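Local atomic coordinates of uracil-DNA glycosylase (Epstein-Barr virus, PDB entry 6LYJ), a protein that belongs to the uracil-DNA glycosylase superfamily, folding as a single alpha/beta domain around a central four-stranded parallel sheet. Residues A[51-65]-A[153-167]. Sequence-based numbering, arbitrary orientation.
Sequences VIACVRRLRTQATVY and TVQKGKPGSHADIGW
Val51 sets its CG1 methyl squarely over one face of Trp167, 3.8 Å from the centroid of the six-membered ring and 10° off its normal, a CH-pi contact at the start of helix 167-181. Having CG1 anti to the backbone N (chi1 -177°) turns that methyl to the indole and leaves CG2 beside the carbonyls of Ile165 and Gly166. One turn on, Val55 crosses Trp167 at about a right angle; its CG2 lies 3.6 Å from Ile165 CD1 and also meets the indole NE1, while CG1 meets Thr153 CG2 tip to tip. Cys54 SG rests on the CB of Ile165. Behind these apolar atoms, buried Thr153 OG1 is gripped twice: it accepts from Trp167 NE1 at 2.6 Å and is hydrogen-bonded to His162 ND1 at 2.8 Å, which ties both rings to one hydroxyl. At its far end the imidazole meets two methyls: Leu58 CD1 lies 3.6 Å from His162 NE2, and Val64 CG1 touches CE1 at the ring edge. The other end is looser and more open to solvent. Ala62 CB only brushes the amide ending the extended Gln155 side chain, and the aliphatic chain of Lys156 runs past Thr63 CB and the Tyr65 ring, its CB 3.5 Å from Tyr65 CE2, before the exposed ammonium end leads away. Backbone bonds hold this side: Lys156 N to Thr63 O, nearly straight at 174°, and a reciprocal pair between Tyr65 and Val154. These join strands 64-65 and 154-155 into a small antiparallel sheet, separate from the four-stranded parallel one. Arg59 NH2 bonds to Pro66 O, just beyond strand 64-65. Helix 42-59 packs against the loop between strand 154-155 and helix 167-181, against Trp167 at that helix's first turn, and against Thr153 just ahead of the strand.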
ATOM      1  N   VAL A  51     -11.683  19.091  -5.369  1.00 15.58           N
ATOM      2  CA  VAL A  51     -11.078  18.124  -4.452  1.00 15.41           C
ATOM      3  C   VAL A  51      -9.941  18.782  -3.674  1.00 15.45           C
ATOM      4  O   VAL A  51      -9.800  18.591  -2.453  1.00 16.39           O
ATOM      5  CB  VAL A  51     -10.595  16.880  -5.217  1.00 15.06           C
ATOM      6  CG1 VAL A  51     -10.030  15.857  -4.247  1.00 14.20           C
ATOM      7  CG2 VAL A  51     -11.732  16.279  -6.026  1.00 18.04           C
ATOM      8  N   ILE A  52      -9.096  19.537  -4.379  1.00 17.03           N
ATOM      9  CA  ILE A  52      -8.011  20.271  -3.731  1.00 18.86           C
ATOM     10  C   ILE A  52      -8.558  21.208  -2.658  1.00 16.39           C
ATOM     11  O   ILE A  52      -8.004  21.310  -1.558  1.00 15.94           O
ATOM     12  CB  ILE A  52      -7.186  21.026  -4.789  1.00 20.71           C
ATOM     13  CG1 ILE A  52      -6.425  20.023  -5.660  1.00 20.10           C
ATOM     14  CG2 ILE A  52      -6.237  22.023  -4.133  1.00 20.32           C
ATOM     15  CD1 ILE A  52      -5.785  20.635  -6.878  1.00 22.04           C
ATOM     16  N   ALA A  53      -9.661  21.901  -2.964  1.00 17.85           N
ATOM     17  CA  ALA A  53     -10.266  22.809  -1.996  1.00 18.15           C
ATOM     18  C   ALA A  53     -10.792  22.053  -0.782  1.00 18.28           C
ATOM     19  O   ALA A  53     -10.691  22.536   0.352  1.00 22.89           O
ATOM     20  CB  ALA A  53     -11.383  23.614  -2.664  1.00 16.14           C
ATOM     21  N   CYS A  54     -11.393  20.882  -1.007  1.00 19.86           N
ATOM     22  CA  CYS A  54     -11.855  20.054   0.103  1.00 17.79           C
ATOM     23  C   CYS A  54     -10.703  19.707   1.035  1.00 21.81           C
ATOM     24  O   CYS A  54     -10.826  19.809   2.265  1.00 19.69           O
ATOM     25  CB  CYS A  54     -12.512  18.781  -0.434  1.00 18.08           C
ATOM     26  SG  CYS A  54     -13.058  17.624   0.844  1.00 21.53           S
ATOM     27  N   VAL A  55      -9.576  19.273   0.462  1.00 13.68           N
ATOM     28  CA  VAL A  55      -8.418  18.946   1.293  1.00 13.54           C
ATOM     29  C   VAL A  55      -7.937  20.185   2.042  1.00 21.62           C
ATOM     30  O   VAL A  55      -7.544  20.107   3.214  1.00 20.93           O
ATOM     31  CB  VAL A  55      -7.294  18.324   0.443  1.00 21.26           C
ATOM     32  CG1 VAL A  55      -6.073  18.029   1.309  1.00 21.00           C
ATOM     33  CG2 VAL A  55      -7.775  17.053  -0.243  1.00 12.40           C
ATOM     34  N   ARG A  56      -7.952  21.346   1.377  1.00 22.73           N
ATOM     35  CA  ARG A  56      -7.553  22.585   2.045  1.00 25.32           C
ATOM     36  C   ARG A  56      -8.445  22.894   3.243  1.00 22.19           C
ATOM     37  O   ARG A  56      -7.961  23.354   4.283  1.00 19.17           O
ATOM     38  CB  ARG A  56      -7.560  23.757   1.063  1.00 25.01           C
ATOM     39  CG  ARG A  56      -6.381  23.761   0.109  1.00 30.35           C
ATOM     40  CD  ARG A  56      -6.233  25.108  -0.572  1.00 37.05           C
ATOM     41  NE  ARG A  56      -5.150  25.101  -1.551  1.00 38.42           N
ATOM     42  CZ  ARG A  56      -5.309  25.383  -2.838  1.00 40.00           C
ATOM     43  NH1 ARG A  56      -6.506  25.716  -3.302  1.00 41.09           N
ATOM     44  NH2 ARG A  56      -4.267  25.349  -3.657  1.00 41.10           N
ATOM     45  N   ARG A  57      -9.754  22.659   3.111  1.00 18.97           N
ATOM     46  CA  ARG A  57     -10.648  22.859   4.249  1.00 19.29           C
ATOM     47  C   ARG A  57     -10.342  21.872   5.366  1.00 26.27           C
ATOM     48  O   ARG A  57     -10.333  22.242   6.549  1.00 25.61           O
ATOM     49  CB  ARG A  57     -12.112  22.725   3.824  1.00 17.69           C
ATOM     50  CG  ARG A  57     -12.633  23.836   2.928  1.00 19.41           C
ATOM     51  CD  ARG A  57     -14.152  23.757   2.779  1.00 20.04           C
ATOM     52  NE  ARG A  57     -14.616  22.437   2.352  1.00 19.69           N
ATOM     53  CZ  ARG A  57     -14.694  22.036   1.086  1.00 21.92           C
ATOM     54  NH1 ARG A  57     -14.325  22.843   0.102  1.00 16.46           N
ATOM     55  NH2 ARG A  57     -15.134  20.815   0.805  1.00 15.88           N
ATOM     56  N   LEU A  58     -10.099  20.608   5.012  1.00 25.16           N
ATOM     57  CA  LEU A  58      -9.835  19.597   6.032  1.00 24.81           C
ATOM     58  C   LEU A  58      -8.512  19.840   6.752  1.00 22.51           C
ATOM     59  O   LEU A  58      -8.363  19.447   7.914  1.00 20.99           O
ATOM     60  CB  LEU A  58      -9.851  18.203   5.402  1.00 24.65           C
ATOM     61  CG  LEU A  58     -11.193  17.747   4.822  1.00 22.83           C
ATOM     62  CD1 LEU A  58     -11.010  16.523   3.939  1.00 19.40           C
ATOM     63  CD2 LEU A  58     -12.174  17.456   5.946  1.00 22.77           C
ATOM     64  N   ARG A  59      -7.552  20.496   6.094  1.00 23.85           N
ATOM     65  CA  ARG A  59      -6.234  20.683   6.702  1.00 24.98           C
ATOM     66  C   ARG A  59      -6.258  21.625   7.901  1.00 29.98           C
ATOM     67  O   ARG A  59      -5.391  21.522   8.776  1.00 26.69           O
ATOM     68  CB  ARG A  59      -5.242  21.207   5.664  1.00 24.91           C
ATOM     69  CG  ARG A  59      -4.457  20.126   4.960  1.00 27.76           C
ATOM     70  CD  ARG A  59      -3.346  20.717   4.114  1.00 27.13           C
ATOM     71  NE  ARG A  59      -3.089  19.883   2.946  1.00 23.07           N
ATOM     72  CZ  ARG A  59      -2.321  18.801   2.962  1.00 20.42           C
ATOM     73  NH1 ARG A  59      -1.714  18.431   4.082  1.00 23.34           N
ATOM     74  NH2 ARG A  59      -2.147  18.097   1.855  1.00 21.84           N
ATOM     75  N   THR A  60      -7.215  22.553   7.958  1.00 31.25           N
ATOM     76  CA  THR A  60      -7.292  23.457   9.101  1.00 29.80           C
ATOM     77  C   THR A  60      -7.942  22.814  10.316  1.00 30.94           C
ATOM     78  O   THR A  60      -7.825  23.354  11.421  1.00 32.92           O
ATOM     79  CB  THR A  60      -8.060  24.732   8.740  1.00 27.74           C
ATOM     80  OG1 THR A  60      -9.441  24.420   8.522  1.00 26.83           O
ATOM     81  CG2 THR A  60      -7.483  25.369   7.484  1.00 31.05           C
ATOM     82  N   GLN A  61      -8.612  21.677  10.140  1.00 30.24           N
ATOM     83  CA  GLN A  61      -9.256  20.981  11.243  1.00 32.44           C
ATOM     84  C   GLN A  61      -8.434  19.827  11.800  1.00 35.27           C
ATOM     85  O   GLN A  61      -8.672  19.416  12.941  1.00 39.95           O
ATOM     86  CB  GLN A  61     -10.635  20.480  10.800  1.00 33.07           C
ATOM     87  CG  GLN A  61     -11.525  21.604  10.284  1.00 39.28           C
ATOM     88  CD  GLN A  61     -12.694  21.112   9.457  1.00 46.42           C
ATOM     89  OE1 GLN A  61     -12.760  19.941   9.084  1.00 47.36           O
ATOM     90  NE2 GLN A  61     -13.630  22.010   9.165  1.00 51.40           N
ATOM     91  N   ALA A  62      -7.466  19.309  11.046  1.00 32.66           N
ATOM     92  CA  ALA A  62      -6.723  18.136  11.484  1.00 31.17           C
ATOM     93  C   ALA A  62      -5.441  18.030  10.673  1.00 30.53           C
ATOM     94  O   ALA A  62      -5.266  18.703   9.653  1.00 27.66           O
ATOM     95  CB  ALA A  62      -7.559  16.860  11.347  1.00 32.50           C
ATOM     96  N   THR A  63      -4.546  17.159  11.139  1.00 28.52           N
ATOM     97  CA  THR A  63      -3.308  16.882  10.423  1.00 25.21           C
ATOM     98  C   THR A  63      -3.594  16.004   9.213  1.00 22.21           C
ATOM     99  O   THR A  63      -4.216  14.944   9.337  1.00 19.25           O
ATOM    100  CB  THR A  63      -2.298  16.190  11.338  1.00 23.61           C
ATOM    101  OG1 THR A  63      -2.174  16.919  12.565  1.00 26.01           O
ATOM    102  CG2 THR A  63      -0.938  16.111  10.659  1.00 23.26           C
ATOM    103  N   VAL A  64      -3.123  16.442   8.047  1.00 23.78           N
ATOM    104  CA  VAL A  64      -3.325  15.738   6.788  1.00 21.37           C
ATOM    105  C   VAL A  64      -1.964  15.453   6.166  1.00 20.01           C
ATOM    106  O   VAL A  64      -1.095  16.332   6.125  1.00 17.72           O
ATOM    107  CB  VAL A  64      -4.212  16.558   5.826  1.00 19.23           C
ATOM    108  CG1 VAL A  64      -4.332  15.863   4.473  1.00 15.60           C
ATOM    109  CG2 VAL A  64      -5.590  16.790   6.440  1.00 14.12           C
ATOM    110  N   TYR A  65      -1.784  14.225   5.677  1.00 16.71           N
ATOM    111  CA  TYR A  65      -0.549  13.800   5.042  1.00 19.07           C
ATOM    112  C   TYR A  65      -0.791  13.436   3.581  1.00 20.27           C
ATOM    113  O   TYR A  65      -1.855  12.908   3.242  1.00 19.10           O
ATOM    114  CB  TYR A  65       0.065  12.582   5.758  1.00 18.93           C
ATOM    115  CG  TYR A  65       0.439  12.812   7.204  1.00 20.84           C
ATOM    116  CD1 TYR A  65       1.319  13.825   7.564  1.00 22.50           C
ATOM    117  CD2 TYR A  65      -0.081  12.008   8.209  1.00 21.91           C
ATOM    118  CE1 TYR A  65       1.673  14.031   8.888  1.00 19.78           C
ATOM    119  CE2 TYR A  65       0.261  12.207   9.533  1.00 21.53           C
ATOM    120  CZ  TYR A  65       1.141  13.221   9.866  1.00 23.08           C
ATOM    121  OH  TYR A  65       1.481  13.424  11.185  1.00 24.07           O
ATOM    122  N   THR A 153      -4.348  11.829  -0.292  1.00 10.65           N
ATOM    123  CA  THR A 153      -4.196  12.402   1.038  1.00 16.43           C
ATOM    124  C   THR A 153      -4.818  11.468   2.069  1.00 15.80           C
ATOM    125  O   THR A 153      -5.567  10.547   1.730  1.00 13.97           O
ATOM    126  CB  THR A 153      -4.824  13.808   1.128  1.00 17.64           C
ATOM    127  OG1 THR A 153      -6.190  13.753   0.701  1.00 16.07           O
ATOM    128  CG2 THR A 153      -4.058  14.803   0.254  1.00 11.46           C
ATOM    129  N   VAL A 154      -4.486  11.705   3.336  1.00 13.63           N
ATOM    130  CA  VAL A 154      -5.050  10.932   4.439  1.00 16.04           C
ATOM    131  C   VAL A 154      -4.935  11.761   5.714  1.00 20.36           C
ATOM    132  O   VAL A 154      -3.955  12.484   5.915  1.00 18.51           O
ATOM    133  CB  VAL A 154      -4.350   9.558   4.574  1.00 14.05           C
ATOM    134  CG1 VAL A 154      -2.880   9.723   4.963  1.00 15.21           C
ATOM    135  CG2 VAL A 154      -5.090   8.667   5.563  1.00 13.11           C
ATOM    136  N   GLN A 155      -5.946  11.659   6.575  1.00 23.42           N
ATOM    137  CA  GLN A 155      -5.867  12.274   7.893  1.00 23.77           C
ATOM    138  C   GLN A 155      -4.982  11.430   8.805  1.00 20.56           C
ATOM    139  O   GLN A 155      -5.009  10.197   8.750  1.00 19.35           O
ATOM    140  CB  GLN A 155      -7.260  12.438   8.506  1.00 25.94           C
ATOM    141  CG  GLN A 155      -7.259  13.197   9.832  1.00 28.70           C
ATOM    142  CD  GLN A 155      -8.635  13.301  10.470  1.00 29.57           C
ATOM    143  OE1 GLN A 155      -9.650  13.421   9.781  1.00 29.20           O
ATOM    144  NE2 GLN A 155      -8.672  13.267  11.797  1.00 29.27           N
ATOM    145  N   LYS A 156      -4.172  12.108   9.617  1.00 20.47           N
ATOM    146  CA  LYS A 156      -3.270  11.440  10.550  1.00 21.73           C
ATOM    147  C   LYS A 156      -3.983  10.357  11.352  1.00 25.06           C
ATOM    148  O   LYS A 156      -5.034  10.596  11.949  1.00 28.54           O
ATOM    149  CB  LYS A 156      -2.657  12.471  11.498  1.00 22.08           C
ATOM    150  CG  LYS A 156      -1.941  11.873  12.698  1.00 28.03           C
ATOM    151  CD  LYS A 156      -1.460  12.963  13.637  1.00 35.02           C
ATOM    152  CE  LYS A 156      -0.908  12.382  14.930  1.00 40.39           C
ATOM    153  NZ  LYS A 156      -0.667  13.441  15.949  1.00 43.85           N
ATOM    154  N   GLY A 157      -3.405   9.157  11.351  1.00 24.00           N
ATOM    155  CA  GLY A 157      -3.903   8.055  12.145  1.00 23.42           C
ATOM    156  C   GLY A 157      -5.184   7.410  11.665  1.00 24.75           C
ATOM    157  O   GLY A 157      -5.669   6.485  12.326  1.00 23.64           O
ATOM    158  N   LYS A 158      -5.756   7.857  10.547  1.00 26.38           N
ATOM    159  CA  LYS A 158      -7.053   7.363  10.084  1.00 26.70           C
ATOM    160  C   LYS A 158      -6.961   6.884   8.641  1.00 26.44           C
ATOM    161  O   LYS A 158      -7.254   7.638   7.704  1.00 29.18           O
ATOM    162  CB  LYS A 158      -8.126   8.439  10.242  1.00 27.94           C
ATOM    163  CG  LYS A 158      -8.488   8.724  11.699  1.00 31.63           C
ATOM    164  CD  LYS A 158      -9.539   9.815  11.816  1.00 36.20           C
ATOM    165  CE  LYS A 158     -10.094   9.911  13.233  1.00 41.05           C
ATOM    166  NZ  LYS A 158      -9.067   9.601  14.265  1.00 44.42           N
ATOM    167  N   PRO A 159      -6.552   5.636   8.423  1.00 22.86           N
ATOM    168  CA  PRO A 159      -6.469   5.116   7.053  1.00 23.30           C
ATOM    169  C   PRO A 159      -7.829   5.133   6.371  1.00 23.31           C
ATOM    170  O   PRO A 159      -8.852   4.821   6.981  1.00 24.97           O
ATOM    171  CB  PRO A 159      -5.961   3.684   7.245  1.00 21.59           C
ATOM    172  CG  PRO A 159      -6.287   3.344   8.677  1.00 21.42           C
ATOM    173  CD  PRO A 159      -6.158   4.633   9.428  1.00 21.83           C
ATOM    174  N   GLY A 160      -7.831   5.499   5.091  1.00 18.70           N
ATOM    175  CA  GLY A 160      -9.061   5.567   4.331  1.00 20.18           C
ATOM    176  C   GLY A 160      -9.929   6.776   4.609  1.00 23.25           C
ATOM    177  O   GLY A 160     -11.019   6.876   4.034  1.00 28.15           O
ATOM    178  N   SER A 161      -9.484   7.695   5.468  1.00 21.85           N
ATOM    179  CA  SER A 161     -10.319   8.822   5.865  1.00 21.41           C
ATOM    180  C   SER A 161     -10.612   9.765   4.707  1.00 22.37           C
ATOM    181  O   SER A 161     -11.637  10.454   4.732  1.00 20.93           O
ATOM    182  CB  SER A 161      -9.652   9.590   7.007  1.00 19.21           C
ATOM    183  OG  SER A 161      -8.310   9.922   6.680  1.00 17.45           O
ATOM    184  N   HIS A 162      -9.764   9.793   3.680  1.00 24.52           N
ATOM    185  CA  HIS A 162     -10.015  10.616   2.504  1.00 21.90           C
ATOM    186  C   HIS A 162     -10.366   9.775   1.281  1.00 21.71           C
ATOM    187  O   HIS A 162     -10.186  10.230   0.146  1.00 20.59           O
ATOM    188  CB  HIS A 162      -8.805  11.502   2.214  1.00 17.28           C
ATOM    189  CG  HIS A 162      -8.591  12.581   3.228  1.00 15.17           C
ATOM    190  ND1 HIS A 162      -7.597  13.529   3.108  1.00 17.43           N
ATOM    191  CD2 HIS A 162      -9.241  12.861   4.382  1.00 16.39           C
ATOM    192  CE1 HIS A 162      -7.646  14.349   4.143  1.00 16.87           C
ATOM    193  NE2 HIS A 162      -8.632  13.963   4.933  1.00 16.46           N
ATOM    194  N   ALA A 163     -10.864   8.554   1.491  1.00 20.96           N
ATOM    195  CA  ALA A 163     -11.193   7.670   0.378  1.00 21.13           C
ATOM    196  C   ALA A 163     -12.371   8.162  -0.460  1.00 20.39           C
ATOM    197  O   ALA A 163     -12.520   7.723  -1.603  1.00 22.21           O
ATOM    198  CB  ALA A 163     -11.488   6.258   0.894  1.00 19.35           C
ATOM    199  N   ASP A 164     -13.215   9.052   0.070  1.00 20.77           N
ATOM    200  CA  ASP A 164     -14.440   9.436  -0.623  1.00 21.46           C
ATOM    201  C   ASP A 164     -14.529  10.930  -0.910  1.00 23.97           C
ATOM    202  O   ASP A 164     -15.629  11.447  -1.129  1.00 31.45           O
ATOM    203  CB  ASP A 164     -15.666   8.989   0.178  1.00 29.62           C
ATOM    204  CG  ASP A 164     -15.792   7.481   0.258  1.00 37.22           C
ATOM    205  OD1 ASP A 164     -15.645   6.813  -0.788  1.00 39.60           O
ATOM    206  OD2 ASP A 164     -16.031   6.962   1.370  1.00 41.31           O
ATOM    207  N   ILE A 165     -13.407  11.649  -0.913  1.00 19.59           N
ATOM    208  CA  ILE A 165     -13.455  13.085  -1.156  1.00 22.29           C
ATOM    209  C   ILE A 165     -13.198  13.437  -2.612  1.00 21.69           C
ATOM    210  O   ILE A 165     -13.194  14.625  -2.965  1.00 23.92           O
ATOM    211  CB  ILE A 165     -12.474  13.830  -0.233  1.00 23.22           C
ATOM    212  CG1 ILE A 165     -11.034  13.489  -0.601  1.00 21.88           C
ATOM    213  CG2 ILE A 165     -12.765  13.482   1.222  1.00 23.89           C
ATOM    214  CD1 ILE A 165     -10.021  14.292   0.165  1.00 22.60           C
ATOM    215  N   GLY A 166     -12.988  12.443  -3.470  1.00 17.12           N
ATOM    216  CA  GLY A 166     -12.852  12.671  -4.896  1.00 16.27           C
ATOM    217  C   GLY A 166     -11.503  12.315  -5.481  1.00 19.61           C
ATOM    218  O   GLY A 166     -11.321  12.480  -6.695  1.00 21.34           O
ATOM    219  N   TRP A 167     -10.532  11.851  -4.688  1.00 15.72           N
ATOM    220  CA  TRP A 167      -9.245  11.467  -5.262  1.00 15.94           C
ATOM    221  C   TRP A 167      -9.388  10.287  -6.218  1.00 17.10           C
ATOM    222  O   TRP A 167      -8.669  10.205  -7.219  1.00 18.53           O
ATOM    223  CB  TRP A 167      -8.237  11.129  -4.159  1.00 13.25           C
ATOM    224  CG  TRP A 167      -7.645  12.321  -3.440  1.00 14.09           C
ATOM    225  CD1 TRP A 167      -7.595  12.520  -2.087  1.00 13.53           C
ATOM    226  CD2 TRP A 167      -7.021  13.467  -4.034  1.00 10.87           C
ATOM    227  NE1 TRP A 167      -6.978  13.712  -1.806  1.00 11.08           N
ATOM    228  CE2 TRP A 167      -6.617  14.315  -2.983  1.00 15.85           C
ATOM    229  CE3 TRP A 167      -6.767  13.862  -5.354  1.00 18.82           C
ATOM    230  CZ2 TRP A 167      -5.972  15.531  -3.209  1.00 14.73           C
ATOM    231  CZ3 TRP A 167      -6.127  15.071  -5.575  1.00 17.77           C
ATOM    232  CH2 TRP A 167      -5.738  15.891  -4.509  1.00 19.07           C
TER